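Side-chain contacts in tyrocidine synthase 3 (Brevibacillus parabrevis, PDB 4MRT), which probably carries amino acid and peptide intermediates of tyrocidine synthesis on a phosphopantetheine arm, the crystallised fragment being a peptidyl carrier domain: residues K17-E20 with I21-V25; S29-G32 with I33-F37; G41-A44 with L45-M48; F68-T72 with I73-A77. The protein carries 1 engineered substitution. All coordinates share one frame; numbering follows the deposited sequence.

Contact 1: K17-E20 with I21-V25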
# COMPACT_ATOMS: atom_id res chain seq x y z
N LYS A 17 2.64 23.95 10.85
CA LYS A 17 1.28 23.58 10.55
C LYS A 17 1.20 22.20 9.88
O LYS A 17 0.43 21.34 10.28
CB LYS A 17 0.63 24.65 9.66
CG LYS A 17 -0.83 24.42 9.34
CD LYS A 17 -1.61 24.14 10.61
CE LYS A 17 -3.03 24.70 10.57
NZ LYS A 17 -3.39 25.31 11.88
N LEU A 18 2.04 21.99 8.87
CA LEU A 18 2.17 20.70 8.23
C LEU A 18 2.56 19.61 9.21
O LEU A 18 2.11 18.47 9.10
CB LEU A 18 3.19 20.78 7.09
CG LEU A 18 2.71 21.54 5.86
CD1 LEU A 18 3.80 21.59 4.80
CD2 LEU A 18 1.43 20.93 5.31
N ALA A 19 3.42 19.97 10.17
CA ALA A 19 3.79 19.03 11.23
C ALA A 19 2.56 18.70 12.05
O ALA A 19 2.38 17.55 12.43
CB ALA A 19 4.89 19.60 12.12
N GLU A 20 1.70 19.70 12.29
CA GLU A 20 0.51 19.50 13.11
C GLU A 20 -0.47 18.62 12.35
O GLU A 20 -1.10 17.72 12.91
CB GLU A 20 -0.17 20.82 13.52
CG GLU A 20 0.68 21.90 14.22
CD GLU A 20 1.85 21.40 15.07
OE1 GLU A 20 1.68 20.42 15.84
OE2 GLU A 20 2.95 22.03 15.01
N ILE A 21 -0.60 18.89 11.06
CA ILE A 21 -1.41 18.05 10.20
C ILE A 21 -0.91 16.59 10.20
O ILE A 21 -1.70 15.65 10.37
CB ILE A 21 -1.44 18.61 8.77
CG1 ILE A 21 -2.26 19.90 8.74
CG2 ILE A 21 -2.02 17.58 7.82
CD1 ILE A 21 -2.14 20.72 7.47
N TRP A 22 0.39 16.40 10.03
CA TRP A 22 0.98 15.06 9.97
C TRP A 22 0.81 14.32 11.31
O TRP A 22 0.49 13.13 11.34
CB TRP A 22 2.47 15.14 9.66
CG TRP A 22 2.82 15.31 8.23
CD1 TRP A 22 2.11 15.95 7.26
CD2 TRP A 22 4.03 14.85 7.60
NE1 TRP A 22 2.79 15.90 6.06
CE2 TRP A 22 3.97 15.23 6.24
CE3 TRP A 22 5.16 14.15 8.06
CZ2 TRP A 22 5.00 14.93 5.33
CZ3 TRP A 22 6.18 13.86 7.15
CH2 TRP A 22 6.09 14.25 5.81
N GLU A 23 1.05 15.04 12.41
CA GLU A 23 0.92 14.49 13.76
C GLU A 23 -0.50 13.99 14.03
O GLU A 23 -0.70 12.92 14.60
CB GLU A 23 1.32 15.54 14.81
CG GLU A 23 2.82 15.77 14.84
CD GLU A 23 3.25 16.96 15.68
OE1 GLU A 23 4.47 17.18 15.80
OE2 GLU A 23 2.36 17.67 16.22
N ARG A 24 -1.47 14.77 13.60
CA ARG A 24 -2.87 14.45 13.76
C ARG A 24 -3.29 13.27 12.87
O ARG A 24 -4.08 12.43 13.29
CB ARG A 24 -3.68 15.71 13.44
CG ARG A 24 -5.03 15.58 12.77
CD ARG A 24 -5.28 16.85 11.96
NE ARG A 24 -5.06 18.05 12.78
CZ ARG A 24 -4.70 19.25 12.32
NH1 ARG A 24 -4.50 19.45 11.03
NH2 ARG A 24 -4.53 20.26 13.16
N VAL A 25 -2.76 13.22 11.64
CA VAL A 25 -3.06 12.14 10.70
C VAL A 25 -2.40 10.85 11.18
O VAL A 25 -3.03 9.80 11.23
CB VAL A 25 -2.67 12.53 9.24
CG1 VAL A 25 -2.70 11.33 8.29
CG2 VAL A 25 -3.62 13.58 8.71
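Glu20 and Glu23 extend side by side from neighbouring turns of the alpha helix 13-26, the first helix of the carrier-protein helical bundle, and their carboxylates come close together. Glu20 OE1 stands 2.9 Å from Glu23 OE2, with the two carboxylate planes turned 76° apart. Both are acceptors, so the pair is repulsive if fully ionised, and the closeness would probably raise the proton affinity of one of them. Glu20 bends at its second torsion, whereas Glu23 runs extended beyond CG and passes its own backbone acceptor, Glu23 CG lying 3.0 Å from Ala19 O. The other oxygen, Glu23 OE1, accepts from the backbone N of Ile31, which fixes this carboxylate against the following loop. On the inward side Leu18 CD2 meets Ile21 CD1 at 4.2 Å, a modest apolar touch, while Trp22 CD1 comes to 3.1 Å from Leu18 O. Trp22 NE1 is buried and has no partner in the model. Its ring meets Phe37 edge-to-face, and Leu18 and Ala19 rest against Ile73 of helix 73-81. Beneath these side chains runs the i to i+4 ladder that sets their spacing: Ile21 N to Lys17 O, Trp22 N to Leu18 O and Glu23 N to Ala19 O are each 2.8 Å, and the rung from Arg24 N to Glu20 O is longer at 3.1 Å. Arg24 folds back at its third torsion (chi3 -50°), and Glu20 O sits over the centre of one guanidinium face, 3.9 Å above its plane.

Contact 2: S29-G32 with I33-F37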
# COMPACT_ATOMS: atom_id res chain seq x y z
N SER A 29 3.75 12.26 17.81
CA SER A 29 4.05 13.60 18.30
C SER A 29 5.50 13.98 17.98
O SER A 29 6.39 13.11 17.96
CB SER A 29 3.78 13.66 19.80
OG SER A 29 4.13 14.94 20.31
N GLY A 30 5.72 15.26 17.72
CA GLY A 30 7.09 15.79 17.61
C GLY A 30 7.81 15.36 16.35
O GLY A 30 8.91 14.80 16.41
N ILE A 31 7.19 15.59 15.20
CA ILE A 31 7.77 15.19 13.91
C ILE A 31 8.78 16.25 13.46
O ILE A 31 8.47 17.42 13.47
CB ILE A 31 6.67 14.98 12.84
CG1 ILE A 31 5.72 13.85 13.28
CG2 ILE A 31 7.28 14.66 11.47
CD1 ILE A 31 4.44 13.74 12.45
N GLY A 32 9.97 15.83 13.06
CA GLY A 32 10.95 16.74 12.47
C GLY A 32 10.66 17.00 11.00
O GLY A 32 9.87 16.27 10.37
N ILE A 33 11.30 18.01 10.42
CA ILE A 33 10.95 18.44 9.08
C ILE A 33 11.72 17.67 8.01
O ILE A 33 11.48 17.86 6.82
CB ILE A 33 11.12 19.97 8.88
CG1 ILE A 33 12.56 20.41 9.15
CG2 ILE A 33 10.14 20.72 9.76
CD1 ILE A 33 12.89 21.80 8.65
N LEU A 34 12.65 16.82 8.44
CA LEU A 34 13.36 15.92 7.56
C LEU A 34 12.87 14.45 7.74
O LEU A 34 13.47 13.54 7.20
CB LEU A 34 14.86 16.00 7.85
CG LEU A 34 15.79 16.89 7.02
CD1 LEU A 34 15.15 18.18 6.49
CD2 LEU A 34 17.04 17.19 7.80
N ASP A 35 11.84 14.23 8.55
CA ASP A 35 11.35 12.87 8.81
C ASP A 35 10.65 12.39 7.55
O ASP A 35 9.82 13.09 6.97
CB ASP A 35 10.35 12.81 9.97
CG ASP A 35 10.99 13.07 11.35
OD1 ASP A 35 12.22 13.15 11.47
OD2 ASP A 35 10.21 13.18 12.34
N ASN A 36 10.98 11.21 7.11
CA ASN A 36 10.28 10.62 5.98
C ASN A 36 8.88 10.12 6.37
O ASN A 36 8.76 9.24 7.21
CB ASN A 36 11.09 9.49 5.38
CG ASN A 36 10.43 8.90 4.15
OD1 ASN A 36 9.25 8.64 4.16
ND2 ASN A 36 11.19 8.73 3.09
N PHE A 37 7.85 10.66 5.74
CA PHE A 37 6.43 10.33 6.03
C PHE A 37 6.17 8.83 6.13
O PHE A 37 5.46 8.38 7.02
CB PHE A 37 5.52 10.95 4.96
CG PHE A 37 4.04 10.79 5.22
CD1 PHE A 37 3.43 11.48 6.27
CD2 PHE A 37 3.25 9.97 4.41
CE1 PHE A 37 2.07 11.36 6.51
CE2 PHE A 37 1.89 9.86 4.64
CZ PHE A 37 1.30 10.54 5.69
O HOH W 1 9.12 15.71 7.71
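Gly32 and Asp35 bind each other twice, each through its own backbone N. Gly32 N gives its hydrogen to Asp35 OD2 at 2.8 Å, a bent bond of 144° at the hydrogen that reaches the oxygen from above the carboxylate plane. In return Asp35 N points to Gly32 O over 3.4 Å, a weak bond although fairly straight. Gly32 O has a firmer partner in water 1, which donates to it at 2.8 Å and also donates to Asp35 O at 2.8 Å, so a single water ties the two carbonyls together. The weak backbone bond spans a type I beta turn from Gly32 to Asp35, which the carboxylate and the water brace, within the long loop that leads from helix 13-26 to helix 44-58 in the carrier-protein fold. At the corner of the turn, the backbone of Ile33 is hydrogen-bonded to both Val8 and Lys74, which fastens this loop to the N-terminal segment at Val8 and to helix 73-81. Asp35 CG lies beside its own backbone N (chi1 -70°), which brings the carboxylate back over the start of the turn. There Asp35 OD2 also rests 3.4 Å from Ile31 CG2, so an apolar branch flanks the oxygen that Gly32 grips. Replacing Asp35 by an alanine removes the carboxylate, which would probably leave the Gly32 N-H without its acceptor and open a gap beside Ile31 CG2. One residue further on, Asn36 OD1 accepts from the backbone N of Phe38.

Contact 3: G41-A44 with L45-M48. Engineered in segment 41-44: Ala44 (natural residue Ser). With COA (coenzyme A), chain D.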
# COMPACT_ATOMS: atom_id res chain seq x y z
N GLY A 41 5.18 5.98 9.92
CA GLY A 41 3.79 5.48 10.01
C GLY A 41 2.90 5.87 8.84
O GLY A 41 1.76 5.43 8.73
N GLY A 42 3.42 6.69 7.94
CA GLY A 42 2.63 7.08 6.78
C GLY A 42 2.44 5.90 5.84
O GLY A 42 3.24 4.96 5.81
N HIS A 43 1.34 5.95 5.12
CA HIS A 43 1.03 5.02 4.03
C HIS A 43 -0.03 5.72 3.17
O HIS A 43 -0.44 6.83 3.50
CB HIS A 43 0.59 3.64 4.55
CG HIS A 43 -0.48 3.69 5.59
ND1 HIS A 43 -1.81 3.68 5.27
CD2 HIS A 43 -0.41 3.75 6.94
CE1 HIS A 43 -2.53 3.75 6.38
NE2 HIS A 43 -1.70 3.79 7.41
N ALA A 44 -0.46 5.07 2.09
CA ALA A 44 -1.21 5.72 1.05
C ALA A 44 -2.48 6.37 1.52
O ALA A 44 -2.76 7.49 1.13
CB ALA A 44 -1.54 4.73 -0.05
N LEU A 45 -3.28 5.65 2.29
CA LEU A 45 -4.52 6.17 2.78
C LEU A 45 -4.28 7.45 3.59
O LEU A 45 -4.97 8.44 3.39
CB LEU A 45 -5.29 5.11 3.62
CG LEU A 45 -6.76 5.52 3.89
CD1 LEU A 45 -7.44 5.85 2.57
CD2 LEU A 45 -7.52 4.45 4.67
N LYS A 46 -3.30 7.42 4.47
CA LYS A 46 -2.96 8.60 5.27
C LYS A 46 -2.33 9.73 4.43
O LYS A 46 -2.48 10.89 4.77
CB LYS A 46 -2.04 8.24 6.42
CG LYS A 46 -2.75 7.46 7.51
CD LYS A 46 -1.78 7.16 8.64
CE LYS A 46 -2.37 6.32 9.76
NZ LYS A 46 -3.81 6.60 9.96
N ALA A 47 -1.66 9.39 3.32
CA ALA A 47 -1.16 10.41 2.40
C ALA A 47 -2.34 11.19 1.79
O ALA A 47 -2.22 12.40 1.59
CB ALA A 47 -0.29 9.79 1.30
N MET A 48 -3.48 10.51 1.55
CA MET A 48 -4.68 11.15 0.96
C MET A 48 -5.24 12.15 1.96
O MET A 48 -5.60 13.25 1.59
CB MET A 48 -5.83 10.19 0.64
CG MET A 48 -5.56 8.97 -0.22
SD MET A 48 -4.79 9.36 -1.79
CE MET A 48 -3.10 9.09 -1.29
N1A COA D . 3.27 -0.25 -7.65
C2A COA D . 2.99 -1.45 -7.11
N3A COA D . 3.43 -1.85 -5.91
C4A COA D . 4.23 -1.03 -5.18
C5A COA D . 4.59 0.29 -5.71
C6A COA D . 4.05 0.65 -7.02
N6A COA D . 4.35 1.85 -7.55
N7A COA D . 5.37 0.90 -4.79
C8A COA D . 5.52 0.02 -3.77
N9A COA D . 4.85 -1.12 -4.02
C1B COA D . 4.72 -2.30 -3.12
C2B COA D . 5.97 -2.56 -2.29
O2B COA D . 6.20 -3.99 -2.29
C3B COA D . 5.54 -2.11 -0.90
O3B COA D . 6.18 -2.83 0.14
P3B COA D . 7.33 -2.19 1.09
O7A COA D . 7.24 -2.95 2.38
O8A COA D . 8.63 -2.45 0.39
O9A COA D . 6.98 -0.74 1.17
C4B COA D . 4.08 -2.49 -0.92
O4B COA D . 3.64 -2.08 -2.19
C5B COA D . 3.23 -1.86 0.15
O5B COA D . 1.87 -1.98 -0.25
P1A COA D . 0.76 -1.33 0.72
O1A COA D . 0.91 -1.91 2.09
O2A COA D . -0.58 -1.51 0.03
O3A COA D . 1.24 0.19 0.78
P2A COA D . 0.25 1.45 0.65
O4A COA D . -1.21 1.10 0.88
O5A COA D . 0.84 2.56 1.54
O6A COA D . 0.43 2.01 -0.87
CBP COA D . 0.94 2.00 -3.27
CCP COA D . 1.19 1.38 -1.89
CDP COA D . -0.32 2.82 -3.57
CEP COA D . 1.84 1.59 -4.40
CAP COA D . 1.77 3.34 -2.96
OAP COA D . 3.06 3.08 -2.39
C9P COA D . 2.04 4.29 -4.13
O9P COA D . 1.14 4.96 -4.65
N8P COA D . 3.29 4.37 -4.59
C7P COA D . 3.63 5.18 -5.76
C6P COA D . 4.06 6.60 -5.41
C5P COA D . 4.54 7.34 -6.65
O5P COA D . 3.69 7.69 -7.46
N4P COA D . 5.86 7.61 -6.79
C3P COA D . 6.44 8.30 -7.96
C2P COA D . 7.10 9.65 -7.65
S1P COA D . 7.56 10.55 -9.18
O HOH W 2 -2.75 2.55 2.79
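His43 lies across the aliphatic chain of Lys46 at the start of helix 44-58, and this is the tightly packed part. Lys46 CG sits over one face of the imidazole, 4.2 Å from the ring centroid and 28° off its normal, a CH-pi contact. Lys46 CD and CE continue past the ring, with CE 3.5 Å from His43 NE2. The histidine CG is tucked between its backbone N and carbonyl carbon (chi1 50°), which turns the ring back over the first helical turn. Below it the helix is closed by Ala47 N to His43 O at 2.8 Å and by Met48 N to Ala44 O at 3.1 Å. Met48, bent at its second and third torsions, curls beneath the same Ala44 carbonyl, its CG 3.4 Å from Ala44 O, and Ala47 packs onto Leu64 and Leu67 of helix 64-69. The opposite character appears where coenzyme A enters, for here a phosphate and a water do the joining. Ala44 N donates to COA O5A at 2.9 Å and 155°. Water 2 is hydrogen-bonded to His43 ND1, accepts from Leu45 N at 3.2 Å and donates to COA O4A, bridging ring, backbone and phosphate. The helix N terminus probably helps to hold this anion. Another protein's chain adds acidic side chains against His43 and Ala44 and an aromatic one against Leu45. Ala44 is an engineered replacement for serine, and a serine just after Gly-Gly-His, at the N terminus of the second helix with His43 as N-cap, is typical of the phosphopantetheine attachment site of carrier proteins.

Contact 4: F68-T72 with I73-A77. With COA (coenzyme A), chain D.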
# COMPACT_ATOMS: atom_id res chain seq x y z
N PHE A 68 4.90 11.53 -2.41
CA PHE A 68 5.72 10.31 -2.48
C PHE A 68 7.16 10.56 -2.91
O PHE A 68 8.09 9.88 -2.47
CB PHE A 68 5.06 9.31 -3.43
CG PHE A 68 4.00 8.50 -2.77
CD1 PHE A 68 4.33 7.32 -2.12
CD2 PHE A 68 2.69 8.91 -2.79
CE1 PHE A 68 3.35 6.57 -1.51
CE2 PHE A 68 1.71 8.16 -2.17
CZ PHE A 68 2.03 6.99 -1.53
N ALA A 69 7.34 11.54 -3.81
CA ALA A 69 8.64 11.86 -4.37
C ALA A 69 9.58 12.54 -3.36
O ALA A 69 10.77 12.29 -3.37
CB ALA A 69 8.45 12.76 -5.58
N GLN A 70 9.02 13.39 -2.50
CA GLN A 70 9.77 14.17 -1.53
C GLN A 70 8.95 14.23 -0.19
O GLN A 70 8.35 15.24 0.13
CB GLN A 70 10.07 15.56 -2.10
CG GLN A 70 8.85 16.41 -2.40
CD GLN A 70 9.10 17.55 -3.37
OE1 GLN A 70 9.89 17.43 -4.30
NE2 GLN A 70 8.38 18.66 -3.19
N PRO A 71 8.91 13.11 0.56
CA PRO A 71 8.02 12.85 1.70
C PRO A 71 8.53 13.42 3.01
O PRO A 71 8.62 12.69 4.01
CB PRO A 71 8.01 11.33 1.79
CG PRO A 71 9.39 10.97 1.40
CD PRO A 71 9.80 11.96 0.33
N THR A 72 8.87 14.71 2.99
CA THR A 72 9.31 15.43 4.18
C THR A 72 8.53 16.73 4.24
O THR A 72 8.09 17.28 3.22
CB THR A 72 10.84 15.75 4.19
OG1 THR A 72 11.17 16.53 3.03
CG2 THR A 72 11.70 14.49 4.20
N ILE A 73 8.31 17.20 5.47
CA ILE A 73 7.66 18.47 5.72
C ILE A 73 8.38 19.65 5.07
O ILE A 73 7.74 20.57 4.55
CB ILE A 73 7.52 18.71 7.25
CG1 ILE A 73 6.35 17.85 7.79
CG2 ILE A 73 7.26 20.18 7.55
CD1 ILE A 73 6.41 17.61 9.29
N LYS A 74 9.70 19.65 5.11
CA LYS A 74 10.47 20.74 4.52
C LYS A 74 10.14 20.87 3.03
O LYS A 74 9.74 21.96 2.56
CB LYS A 74 11.96 20.50 4.70
CG LYS A 74 12.81 21.70 4.31
CD LYS A 74 14.29 21.41 4.39
CE LYS A 74 15.02 22.60 3.81
NZ LYS A 74 16.47 22.42 3.94
N ALA A 75 10.24 19.74 2.32
CA ALA A 75 9.93 19.74 0.89
C ALA A 75 8.49 20.15 0.64
O ALA A 75 8.22 21.00 -0.22
CB ALA A 75 10.21 18.38 0.27
N LEU A 76 7.57 19.57 1.41
CA LEU A 76 6.15 19.86 1.24
C LEU A 76 5.77 21.29 1.53
O LEU A 76 4.92 21.85 0.84
CB LEU A 76 5.28 18.94 2.09
CG LEU A 76 4.37 18.03 1.28
CD1 LEU A 76 5.21 16.96 0.60
CD2 LEU A 76 3.30 17.43 2.18
N ALA A 77 6.34 21.84 2.61
CA ALA A 77 6.20 23.26 2.94
C ALA A 77 6.65 24.13 1.76
O ALA A 77 5.93 25.06 1.37
CB ALA A 77 7.01 23.60 4.19
N1A COA D . 3.27 -0.25 -7.65
C2A COA D . 2.99 -1.45 -7.11
N3A COA D . 3.43 -1.85 -5.91
C4A COA D . 4.23 -1.03 -5.18
C5A COA D . 4.59 0.29 -5.71
C6A COA D . 4.05 0.65 -7.02
N6A COA D . 4.35 1.85 -7.55
N7A COA D . 5.37 0.90 -4.79
C8A COA D . 5.52 0.02 -3.77
N9A COA D . 4.85 -1.12 -4.02
C1B COA D . 4.72 -2.30 -3.12
C2B COA D . 5.97 -2.56 -2.29
O2B COA D . 6.20 -3.99 -2.29
C3B COA D . 5.54 -2.11 -0.90
O3B COA D . 6.18 -2.83 0.14
P3B COA D . 7.33 -2.19 1.09
O7A COA D . 7.24 -2.95 2.38
O8A COA D . 8.63 -2.45 0.39
O9A COA D . 6.98 -0.74 1.17
C4B COA D . 4.08 -2.49 -0.92
O4B COA D . 3.64 -2.08 -2.19
C5B COA D . 3.23 -1.86 0.15
O5B COA D . 1.87 -1.98 -0.25
P1A COA D . 0.76 -1.33 0.72
O1A COA D . 0.91 -1.91 2.09
O2A COA D . -0.58 -1.51 0.03
O3A COA D . 1.24 0.19 0.78
P2A COA D . 0.25 1.45 0.65
O4A COA D . -1.21 1.10 0.88
O5A COA D . 0.84 2.56 1.54
O6A COA D . 0.43 2.01 -0.87
CBP COA D . 0.94 2.00 -3.27
CCP COA D . 1.19 1.38 -1.89
CDP COA D . -0.32 2.82 -3.57
CEP COA D . 1.84 1.59 -4.40
CAP COA D . 1.77 3.34 -2.96
OAP COA D . 3.06 3.08 -2.39
C9P COA D . 2.04 4.29 -4.13
O9P COA D . 1.14 4.96 -4.65
N8P COA D . 3.29 4.37 -4.59
C7P COA D . 3.63 5.18 -5.76
C6P COA D . 4.06 6.60 -5.41
C5P COA D . 4.54 7.34 -6.65
O5P COA D . 3.69 7.69 -7.46
N4P COA D . 5.86 7.61 -6.79
C3P COA D . 6.44 8.30 -7.96
C2P COA D . 7.10 9.65 -7.65
S1P COA D . 7.56 10.55 -9.18
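One face of the Phe68 ring carries the pantetheine chain of coenzyme A, with COA C6P 3.2 Å above the ring plane and displaced toward the rim. The nearest atom pair is Phe68 CG to COA C6P at 3.3 Å. Further round the ring, Phe68 CE1 lies 3.6 Å from COA OAP and Phe68 CZ 3.7 Å from COA C9P, so the aromatic group follows the arm over several bonds. Phe38 also stacks on Phe68, and an apolar side chain of another protein's chain packs near it. With an alanine here the ring is gone, and the pantetheine chain is likely to lose its aromatic support and Phe38 its stacking partner. Past the end of helix 64-69 the chain reverses through an inverse gamma turn centred on Pro71, and helix 73-81, the last of the carrier-protein bundle, starts with Thr72 as its N-cap. Thr72 OG1 sits between its own backbone N and carbonyl carbon (chi1 59°), facing Ala75 N, from which it accepts a weak capping bond of 3.4 Å. Leu76 N donates to Thr72 O at 3.0 Å and opens the helical ladder. Gln70 runs extended over the same turn, laying its CG 3.6 Å from Ala75 CB, while Leu76 CD1 approaches Gln70 O to 3.6 Å.

How the contacts relate
All four contacts are local and follow in series from the N terminus; none contains or crosses another. Contact 1 lies within helix 13-26. Contact 2 closes a turn in the loop after it and is joined back to contact 1 where Trp22 CB packs on Ile31 CD1. The same loop reaches contact 3, at the start of helix 44-58, through Phe37 O to Gly42 N at 2.8 Å, and contact 4 through Phe37 N to Pro71 O and Ile33 O to Lys74 N. Contact 4 spans the turn between the last two helices and packs against contact 1. Contacts 3 and 4 do not touch each other, yet both meet the same coenzyme A.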